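Local coordinates for protein splicing factor U2AF 35 KDA subunit (Homo sapiens, PDB 1JMT) that forms a heterodimer with U2AF2 and takes part in 3'-splice site selection during pre-mRNA splicing, recruiting U2 snRNP to the branch point, at residues Gln2-Leu7 with Val73-Glu78; Asp37-Glu42 with Met57-Asn62. The protein carries 1 engineered substitution. One frame throughout, in Å; residues are numbered along the deposited sequence.

Contact 1: Gln2-Leu7 with Val73-Glu78; sequences QTIALL and VKFRRE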
ATOM      1  N   GLN A   2      16.855  -1.118  -3.657  1.00 57.18           N
ATOM      2  CA  GLN A   2      15.951  -0.667  -4.716  1.00 54.48           C
ATOM      3  C   GLN A   2      14.524  -1.047  -4.340  1.00 49.56           C
ATOM      4  O   GLN A   2      13.570  -0.704  -5.036  1.00 48.22           O
ATOM      5  CB  GLN A   2      16.290  -1.346  -6.043  1.00 55.17           C
ATOM      6  CG  GLN A   2      17.702  -1.132  -6.534  1.00 60.44           C
ATOM      7  CD  GLN A   2      18.049  -2.074  -7.668  1.00 61.58           C
ATOM      8  OE1 GLN A   2      17.459  -2.013  -8.747  1.00 59.35           O
ATOM      9  NE2 GLN A   2      19.005  -2.963  -7.423  1.00 66.15           N
ATOM     10  N   THR A   3      14.391  -1.766  -3.235  1.00 47.39           N
ATOM     11  CA  THR A   3      13.092  -2.225  -2.784  1.00 48.92           C
ATOM     12  C   THR A   3      12.556  -1.464  -1.579  1.00 44.93           C
ATOM     13  O   THR A   3      13.285  -1.213  -0.620  1.00 39.67           O
ATOM     14  CB  THR A   3      13.148  -3.714  -2.418  1.00 45.00           C
ATOM     15  OG1 THR A   3      13.771  -4.442  -3.481  1.00 51.19           O
ATOM     16  CG2 THR A   3      11.745  -4.257  -2.199  1.00 50.88           C
ATOM     17  N   ILE A   4      11.279  -1.100  -1.648  1.00 39.44           N
ATOM     18  CA  ILE A   4      10.608  -0.403  -0.559  1.00 32.17           C
ATOM     19  C   ILE A   4       9.457  -1.295  -0.087  1.00 31.56           C
ATOM     20  O   ILE A   4       8.995  -2.164  -0.828  1.00 32.87           O
ATOM     21  CB  ILE A   4      10.022   0.957  -1.009  1.00 33.64           C
ATOM     22  CG1 ILE A   4       8.808   0.742  -1.925  1.00 31.76           C
ATOM     23  CG2 ILE A   4      11.088   1.765  -1.739  1.00 32.26           C
ATOM     24  CD1 ILE A   4       8.051   2.028  -2.245  1.00 29.83           C
ATOM     25  N   ALA A   5       9.012  -1.086   1.145  1.00 31.38           N
ATOM     26  CA  ALA A   5       7.907  -1.851   1.706  1.00 29.52           C
ATOM     27  C   ALA A   5       6.852  -0.910   2.263  1.00 28.06           C
ATOM     28  O   ALA A   5       7.175   0.028   2.984  1.00 28.65           O
ATOM     29  CB  ALA A   5       8.411  -2.762   2.820  1.00 28.14           C
ATOM     30  N   LEU A   6       5.594  -1.158   1.910  1.00 26.97           N
ATOM     31  CA  LEU A   6       4.479  -0.367   2.411  1.00 27.60           C
ATOM     32  C   LEU A   6       3.830  -1.327   3.404  1.00 33.59           C
ATOM     33  O   LEU A   6       3.193  -2.311   3.021  1.00 31.95           O
ATOM     34  CB  LEU A   6       3.538   0.005   1.268  1.00 31.57           C
ATOM     35  CG  LEU A   6       4.224   0.764   0.122  1.00 33.56           C
ATOM     36  CD1 LEU A   6       3.186   1.135  -0.922  1.00 37.13           C
ATOM     37  CD2 LEU A   6       4.910   2.021   0.656  1.00 38.40           C
ATOM     38  N   LEU A   7       4.029  -1.041   4.687  1.00 29.90           N
ATOM     39  CA  LEU A   7       3.563  -1.901   5.764  1.00 34.16           C
ATOM     40  C   LEU A   7       2.073  -1.953   6.054  1.00 34.83           C
ATOM     41  O   LEU A   7       1.426  -0.929   6.299  1.00 36.26           O
ATOM     42  CB  LEU A   7       4.332  -1.559   7.046  1.00 33.91           C
ATOM     43  CG  LEU A   7       5.855  -1.526   6.842  1.00 40.88           C
ATOM     44  CD1 LEU A   7       6.545  -1.082   8.118  1.00 40.47           C
ATOM     45  CD2 LEU A   7       6.349  -2.903   6.414  1.00 40.26           C
ATOM     46  N   VAL A  73       7.745  -3.061  -3.505  1.00 31.29           N
ATOM     47  CA  VAL A  73       7.952  -2.505  -4.829  1.00 33.61           C
ATOM     48  C   VAL A  73       9.444  -2.402  -5.099  1.00 33.41           C
ATOM     49  O   VAL A  73      10.168  -1.738  -4.366  1.00 34.43           O
ATOM     50  CB  VAL A  73       7.338  -1.096  -4.935  1.00 31.97           C
ATOM     51  CG1 VAL A  73       7.494  -0.557  -6.355  1.00 28.06           C
ATOM     52  CG2 VAL A  73       5.883  -1.138  -4.513  1.00 32.33           C
ATOM     53  N   LYS A  74       9.909  -3.069  -6.145  1.00 34.67           N
ATOM     54  CA  LYS A  74      11.321  -3.006  -6.477  1.00 35.25           C
ATOM     55  C   LYS A  74      11.453  -2.054  -7.653  1.00 35.33           C
ATOM     56  O   LYS A  74      10.997  -2.353  -8.760  1.00 33.24           O
ATOM     57  CB  LYS A  74      11.857  -4.396  -6.851  1.00 34.78           C
ATOM     58  CG  LYS A  74      13.373  -4.429  -7.079  1.00 46.74           C
ATOM     59  CD  LYS A  74      13.833  -5.816  -7.494  1.00 48.89           C
ATOM     60  CE  LYS A  74      15.347  -5.913  -7.534  1.00 63.15           C
ATOM     61  NZ  LYS A  74      15.790  -7.307  -7.832  1.00 67.84           N
ATOM     62  N   PHE A  75      12.038  -0.890  -7.395  1.00 32.37           N
ATOM     63  CA  PHE A  75      12.237   0.099  -8.438  1.00 37.40           C
ATOM     64  C   PHE A  75      13.513  -0.238  -9.192  1.00 43.15           C
ATOM     65  O   PHE A  75      14.447  -0.819  -8.631  1.00 45.13           O
ATOM     66  CB  PHE A  75      12.356   1.509  -7.848  1.00 36.41           C
ATOM     67  CG  PHE A  75      11.060   2.063  -7.316  1.00 37.16           C
ATOM     68  CD1 PHE A  75      10.727   1.929  -5.969  1.00 35.01           C
ATOM     69  CD2 PHE A  75      10.165   2.708  -8.167  1.00 33.15           C
ATOM     70  CE1 PHE A  75       9.517   2.435  -5.479  1.00 36.92           C
ATOM     71  CE2 PHE A  75       8.953   3.215  -7.685  1.00 31.53           C
ATOM     72  CZ  PHE A  75       8.632   3.076  -6.339  1.00 30.12           C
ATOM     73  N   ARG A  76      13.550   0.123 -10.467  1.00 47.77           N
ATOM     74  CA  ARG A  76      14.727  -0.134 -11.278  1.00 54.40           C
ATOM     75  C   ARG A  76      15.901   0.689 -10.750  1.00 57.04           C
ATOM     76  O   ARG A  76      17.053   0.272 -10.842  1.00 59.02           O
ATOM     77  CB  ARG A  76      14.445   0.236 -12.732  1.00 53.44           C
ATOM     78  CG  ARG A  76      15.613  -0.003 -13.663  1.00 65.28           C
ATOM     79  CD  ARG A  76      15.193   0.164 -15.111  1.00 67.44           C
ATOM     80  NE  ARG A  76      16.292  -0.110 -16.027  1.00 69.37           N
ATOM     81  CZ  ARG A  76      16.159  -0.202 -17.345  1.00 71.73           C
ATOM     82  NH1 ARG A  76      14.967  -0.040 -17.906  1.00 66.47           N
ATOM     83  NH2 ARG A  76      17.219  -0.453 -18.102  1.00 76.01           N
ATOM     84  N   ARG A  77      15.592   1.850 -10.180  1.00 58.28           N
ATOM     85  CA  ARG A  77      16.610   2.750  -9.651  1.00 63.32           C
ATOM     86  C   ARG A  77      16.595   2.934  -8.144  1.00 62.44           C
ATOM     87  O   ARG A  77      15.575   3.286  -7.559  1.00 59.84           O
ATOM     88  CB  ARG A  77      16.480   4.121 -10.305  1.00 67.50           C
ATOM     89  CG  ARG A  77      16.779   4.117 -11.755  1.00 76.70           C
ATOM     90  CD  ARG A  77      16.612   5.486 -12.374  1.00 84.76           C
ATOM     91  NE  ARG A  77      16.877   5.461 -13.805  1.00 94.08           N
ATOM     92  CZ  ARG A  77      16.745   4.383 -14.570  1.00 97.56           C
ATOM     93  NH1 ARG A  77      16.355   3.222 -14.064  1.00 98.01           N
ATOM     94  NH2 ARG A  77      17.002   4.472 -15.851  1.00 98.01           N
ATOM     95  N   GLU A  78      17.748   2.713  -7.525  1.00 63.01           N
ATOM     96  CA  GLU A  78      17.886   2.858  -6.086  1.00 67.39           C
ATOM     97  C   GLU A  78      17.452   4.264  -5.672  1.00 67.73           C
ATOM     98  O   GLU A  78      16.872   4.454  -4.603  1.00 64.90           O
ATOM     99  CB  GLU A  78      19.342   2.603  -5.684  1.00 74.07           C
ATOM    100  CG  GLU A  78      19.610   2.596  -4.187  1.00 86.62           C
ATOM    101  CD  GLU A  78      21.012   2.103  -3.852  1.00 94.17           C
ATOM    102  OE1 GLU A  78      21.987   2.641  -4.421  1.00 96.78           O
ATOM    103  OE2 GLU A  78      21.138   1.177  -3.020  1.00 97.88           O
TER
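Gln2 meets Phe75, the last residue of the opposing strand, and Glu78 beyond the turn that leads into helix 78-88. Its carbonyl O accepts a hydrogen bond from Phe75 N (2.8 Å, N-H...O angle 155°), while its CB rests against Phe75 O and its CG approaches Glu78 CB. A glycine here would probably open a gap beside Phe75 O, where the CB now rests. Thr3 forms a non-hydrogen-bonded pair with Lys74; its OG1 touches Lys74 CG at 3.6 Å, and its CA contributes a C-H...O contact to Val73 O. Ile4 forms the hydrogen-bonded pair with Val73: Ile4 N gives to Val73 O at 3.0 Å and Val73 N to Ile4 O at 3.1 Å. The two side chains run alongside each other on the same face of the sheet, with Ile4 CG1 3.8 Å from Val73 CB. With CG1 held between backbone N and carbonyl carbon (chi1 71°), Ile4 carries CD1 to the edge of the Phe75 ring, 3.6 Å from Phe75 CE1. Ala81 of helix 78-88 touches both Ile4 and Phe75. This antiparallel pairing of the first and third strands forms the middle of the RNA recognition motif sheet.

Contact 2: Asp37-Glu42 with Met57-Asn62; sequences DEFFEE and MNVCDN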
ATOM      1  N   ASP A  37      -6.696  -7.282  -7.606  1.00 38.99           N
ATOM      2  CA  ASP A  37      -6.190  -6.729  -8.857  1.00 38.82           C
ATOM      3  C   ASP A  37      -6.434  -5.223  -8.951  1.00 36.10           C
ATOM      4  O   ASP A  37      -5.599  -4.488  -9.477  1.00 38.05           O
ATOM      5  CB  ASP A  37      -6.823  -7.438 -10.061  1.00 42.54           C
ATOM      6  CG  ASP A  37      -6.499  -8.920 -10.105  1.00 49.64           C
ATOM      7  OD1 ASP A  37      -5.414  -9.321  -9.631  1.00 51.33           O
ATOM      8  OD2 ASP A  37      -7.331  -9.689 -10.629  1.00 57.85           O
ATOM      9  N   GLU A  38      -7.579  -4.770  -8.451  1.00 35.95           N
ATOM     10  CA  GLU A  38      -7.903  -3.347  -8.468  1.00 38.58           C
ATOM     11  C   GLU A  38      -6.893  -2.606  -7.589  1.00 40.53           C
ATOM     12  O   GLU A  38      -6.376  -1.551  -7.957  1.00 35.84           O
ATOM     13  CB  GLU A  38      -9.313  -3.112  -7.919  1.00 45.34           C
ATOM     14  CG  GLU A  38      -9.656  -1.634  -7.709  1.00 54.02           C
ATOM     15  CD  GLU A  38     -11.033  -1.418  -7.093  1.00 61.72           C
ATOM     16  OE1 GLU A  38     -11.269  -1.890  -5.960  1.00 60.35           O
ATOM     17  OE2 GLU A  38     -11.881  -0.769  -7.742  1.00 67.20           O
ATOM     18  N   PHE A  39      -6.621  -3.178  -6.420  1.00 37.28           N
ATOM     19  CA  PHE A  39      -5.679  -2.589  -5.477  1.00 38.02           C
ATOM     20  C   PHE A  39      -4.292  -2.506  -6.098  1.00 33.59           C
ATOM     21  O   PHE A  39      -3.640  -1.460  -6.051  1.00 30.94           O
ATOM     22  CB  PHE A  39      -5.611  -3.440  -4.210  1.00 33.07           C
ATOM     23  CG  PHE A  39      -4.617  -2.947  -3.204  1.00 34.76           C
ATOM     24  CD1 PHE A  39      -4.920  -1.872  -2.370  1.00 35.51           C
ATOM     25  CD2 PHE A  39      -3.368  -3.556  -3.089  1.00 33.04           C
ATOM     26  CE1 PHE A  39      -3.990  -1.414  -1.436  1.00 35.66           C
ATOM     27  CE2 PHE A  39      -2.433  -3.105  -2.159  1.00 27.67           C
ATOM     28  CZ  PHE A  39      -2.744  -2.033  -1.334  1.00 34.15           C
ATOM     29  N   PHE A  40      -3.860  -3.623  -6.680  1.00 34.63           N
ATOM     30  CA  PHE A  40      -2.550  -3.749  -7.311  1.00 30.91           C
ATOM     31  C   PHE A  40      -2.335  -2.652  -8.354  1.00 32.30           C
ATOM     32  O   PHE A  40      -1.364  -1.898  -8.288  1.00 33.68           O
ATOM     33  CB  PHE A  40      -2.432  -5.127  -7.972  1.00 26.45           C
ATOM     34  CG  PHE A  40      -1.027  -5.519  -8.325  1.00 30.35           C
ATOM     35  CD1 PHE A  40      -0.332  -6.434  -7.539  1.00 29.25           C
ATOM     36  CD2 PHE A  40      -0.394  -4.978  -9.437  1.00 34.35           C
ATOM     37  CE1 PHE A  40       0.972  -6.807  -7.855  1.00 29.72           C
ATOM     38  CE2 PHE A  40       0.912  -5.343  -9.761  1.00 35.38           C
ATOM     39  CZ  PHE A  40       1.596  -6.261  -8.967  1.00 35.91           C
ATOM     40  N   GLU A  41      -3.251  -2.572  -9.312  1.00 34.78           N
ATOM     41  CA  GLU A  41      -3.188  -1.578 -10.374  1.00 37.96           C
ATOM     42  C   GLU A  41      -3.137  -0.187  -9.751  1.00 36.92           C
ATOM     43  O   GLU A  41      -2.353   0.676 -10.159  1.00 39.55           O
ATOM     44  CB  GLU A  41      -4.420  -1.726 -11.276  1.00 44.46           C
ATOM     45  CG  GLU A  41      -4.481  -0.787 -12.472  1.00 57.43           C
ATOM     46  CD  GLU A  41      -4.894   0.624 -12.097  1.00 72.54           C
ATOM     47  OE1 GLU A  41      -5.968   0.792 -11.479  1.00 79.84           O
ATOM     48  OE2 GLU A  41      -4.146   1.568 -12.424  1.00 79.76           O
ATOM     49  N   GLU A  42      -3.970   0.012  -8.737  1.00 38.33           N
ATOM     50  CA  GLU A  42      -4.040   1.282  -8.035  1.00 42.55           C
ATOM     51  C   GLU A  42      -2.666   1.710  -7.512  1.00 36.05           C
ATOM     52  O   GLU A  42      -2.243   2.852  -7.705  1.00 32.09           O
ATOM     53  CB  GLU A  42      -5.012   1.165  -6.865  1.00 50.01           C
ATOM     54  CG  GLU A  42      -5.324   2.484  -6.207  1.00 64.07           C
ATOM     55  CD  GLU A  42      -6.281   3.319  -7.027  1.00 69.55           C
ATOM     56  OE1 GLU A  42      -7.480   2.971  -7.077  1.00 74.38           O
ATOM     57  OE2 GLU A  42      -5.833   4.319  -7.625  1.00 75.29           O
ATOM     58  N   MET A  57       6.851  -5.969  -8.322  1.00 33.08           N
ATOM     59  CA  MET A  57       5.954  -5.546  -7.264  1.00 37.64           C
ATOM     60  C   MET A  57       5.069  -6.704  -6.839  1.00 34.04           C
ATOM     61  O   MET A  57       4.667  -7.526  -7.661  1.00 37.50           O
ATOM     62  CB  MET A  57       5.073  -4.380  -7.715  1.00 34.84           C
ATOM     63  CG  MET A  57       4.145  -3.895  -6.617  1.00 37.04           C
ATOM     64  SD  MET A  57       3.070  -2.528  -7.101  1.00 37.89           S
ATOM     65  CE  MET A  57       1.533  -3.045  -6.362  1.00 30.78           C
ATOM     66  N   ASN A  58       4.766  -6.765  -5.548  1.00 34.44           N
ATOM     67  CA  ASN A  58       3.910  -7.818  -5.035  1.00 30.93           C
ATOM     68  C   ASN A  58       3.139  -7.362  -3.804  1.00 32.48           C
ATOM     69  O   ASN A  58       3.640  -6.584  -2.990  1.00 35.92           O
ATOM     70  CB  ASN A  58       4.745  -9.052  -4.691  1.00 34.41           C
ATOM     71  CG  ASN A  58       3.894 -10.211  -4.201  1.00 37.53           C
ATOM     72  OD1 ASN A  58       2.870 -10.549  -4.809  1.00 39.54           O
ATOM     73  ND2 ASN A  58       4.313 -10.829  -3.100  1.00 36.29           N
ATOM     74  N   VAL A  59       1.906  -7.836  -3.696  1.00 28.69           N
ATOM     75  CA  VAL A  59       1.048  -7.533  -2.562  1.00 30.68           C
ATOM     76  C   VAL A  59       1.028  -8.839  -1.775  1.00 32.26           C
ATOM     77  O   VAL A  59       0.621  -9.876  -2.295  1.00 31.87           O
ATOM     78  CB  VAL A  59      -0.381  -7.169  -3.011  1.00 30.30           C
ATOM     79  CG1 VAL A  59      -1.277  -6.989  -1.798  1.00 25.24           C
ATOM     80  CG2 VAL A  59      -0.351  -5.901  -3.849  1.00 27.11           C
ATOM     81  N   CYS A  60       1.488  -8.787  -0.531  1.00 37.56           N
ATOM     82  CA  CYS A  60       1.565  -9.978   0.304  1.00 42.33           C
ATOM     83  C   CYS A  60       0.362 -10.226   1.188  1.00 46.09           C
ATOM     84  O   CYS A  60      -0.510  -9.373   1.356  1.00 55.37           O
ATOM     85  CB  CYS A  60       2.788  -9.913   1.219  1.00 47.45           C
ATOM     86  SG  CYS A  60       4.362  -9.674   0.411  1.00 54.10           S
ATOM     87  N   ASP A  61       0.346 -11.427   1.750  1.00 46.17           N
ATOM     88  CA  ASP A  61      -0.676 -11.879   2.684  1.00 45.09           C
ATOM     89  C   ASP A  61       0.184 -12.307   3.875  1.00 40.81           C
ATOM     90  O   ASP A  61       0.675 -13.431   3.932  1.00 42.92           O
ATOM     91  CB  ASP A  61      -1.439 -13.071   2.097  1.00 43.95           C
ATOM     92  CG  ASP A  61      -2.507 -13.608   3.034  1.00 50.97           C
ATOM     93  OD1 ASP A  61      -2.813 -12.942   4.050  1.00 43.95           O
ATOM     94  OD2 ASP A  61      -3.048 -14.696   2.742  1.00 53.73           O
ATOM     95  N   ASN A  62       0.381 -11.382   4.808  1.00 40.55           N
ATOM     96  CA  ASN A  62       1.223 -11.610   5.976  1.00 38.79           C
ATOM     97  C   ASN A  62       0.990 -12.901   6.762  1.00 43.42           C
ATOM     98  O   ASN A  62       1.850 -13.778   6.770  1.00 39.45           O
ATOM     99  CB  ASN A  62       1.140 -10.403   6.907  1.00 39.12           C
ATOM    100  CG  ASN A  62       1.681  -9.147   6.261  1.00 37.04           C
ATOM    101  OD1 ASN A  62       2.242  -9.198   5.165  1.00 38.06           O
ATOM    102  ND2 ASN A  62       1.521  -8.016   6.932  1.00 40.75           N
TER
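Phe39 and Phe40 of helix 22-51 pack onto Met57 and Val59 of strand 54-59, in the helix-on-sheet layer of an RNA recognition motif. The segment axes run 9.5 Å apart, and no hydrogen bond crosses between them.

The aromatic chemistry centres on Phe40. Met57 CE sits squarely over one face of its ring, 3.9 Å from the centroid and 2° off the normal, a CH-pi contact. Met57 SD stands farther above the same ring, 4.6 Å from its centroid, completing a Met-aromatic interaction. The methionine reaches this place by running extended from the backbone and then bending at its last torsion (chi3 137°), which turns the methyl in over the ring.

Much of the remaining apolar contact falls to one branch of Val59. Its CG2 reaches Phe40 CD1 at 3.7 Å and also meets the edge of the Phe39 ring, near its plane, 3.9 Å from Phe39 CE2. Val71 of the adjoining strand touches both Phe39 and Val59. Outside this contact, Phe39 also packs on an aromatic side chain of the bound peptide, and Glu38 forms a salt bridge with a basic side chain of the same peptide, so the helix serves sheet and partner together.

The backbone joins in as well: Phe40 CZ lies 3.6 Å from Met57 O, at the strand-facing end of the ring.

How the contacts relate
Contact 1 joins two neighbouring strands within the sheet, whereas contact 2 lays a helix across an outer strand of that sheet; accordingly, backbone hydrogen bonds run through the first, and the second rests on aromatic and aliphatic side chains. The centre of contact 2 lies about 5 Å from the centre of the chain, that of contact 1 about 11 Å. Both mix buried residues with exposed ones, but 73-78 runs out to charged side chains at the surface, and 37-42 borders the bound peptide. Strands 68-75 and 54-59 are neighbours, and the two contacts touch where Val73 CG2 packs 3.9 Å from Met57 CG, so their apolar side chains meet there.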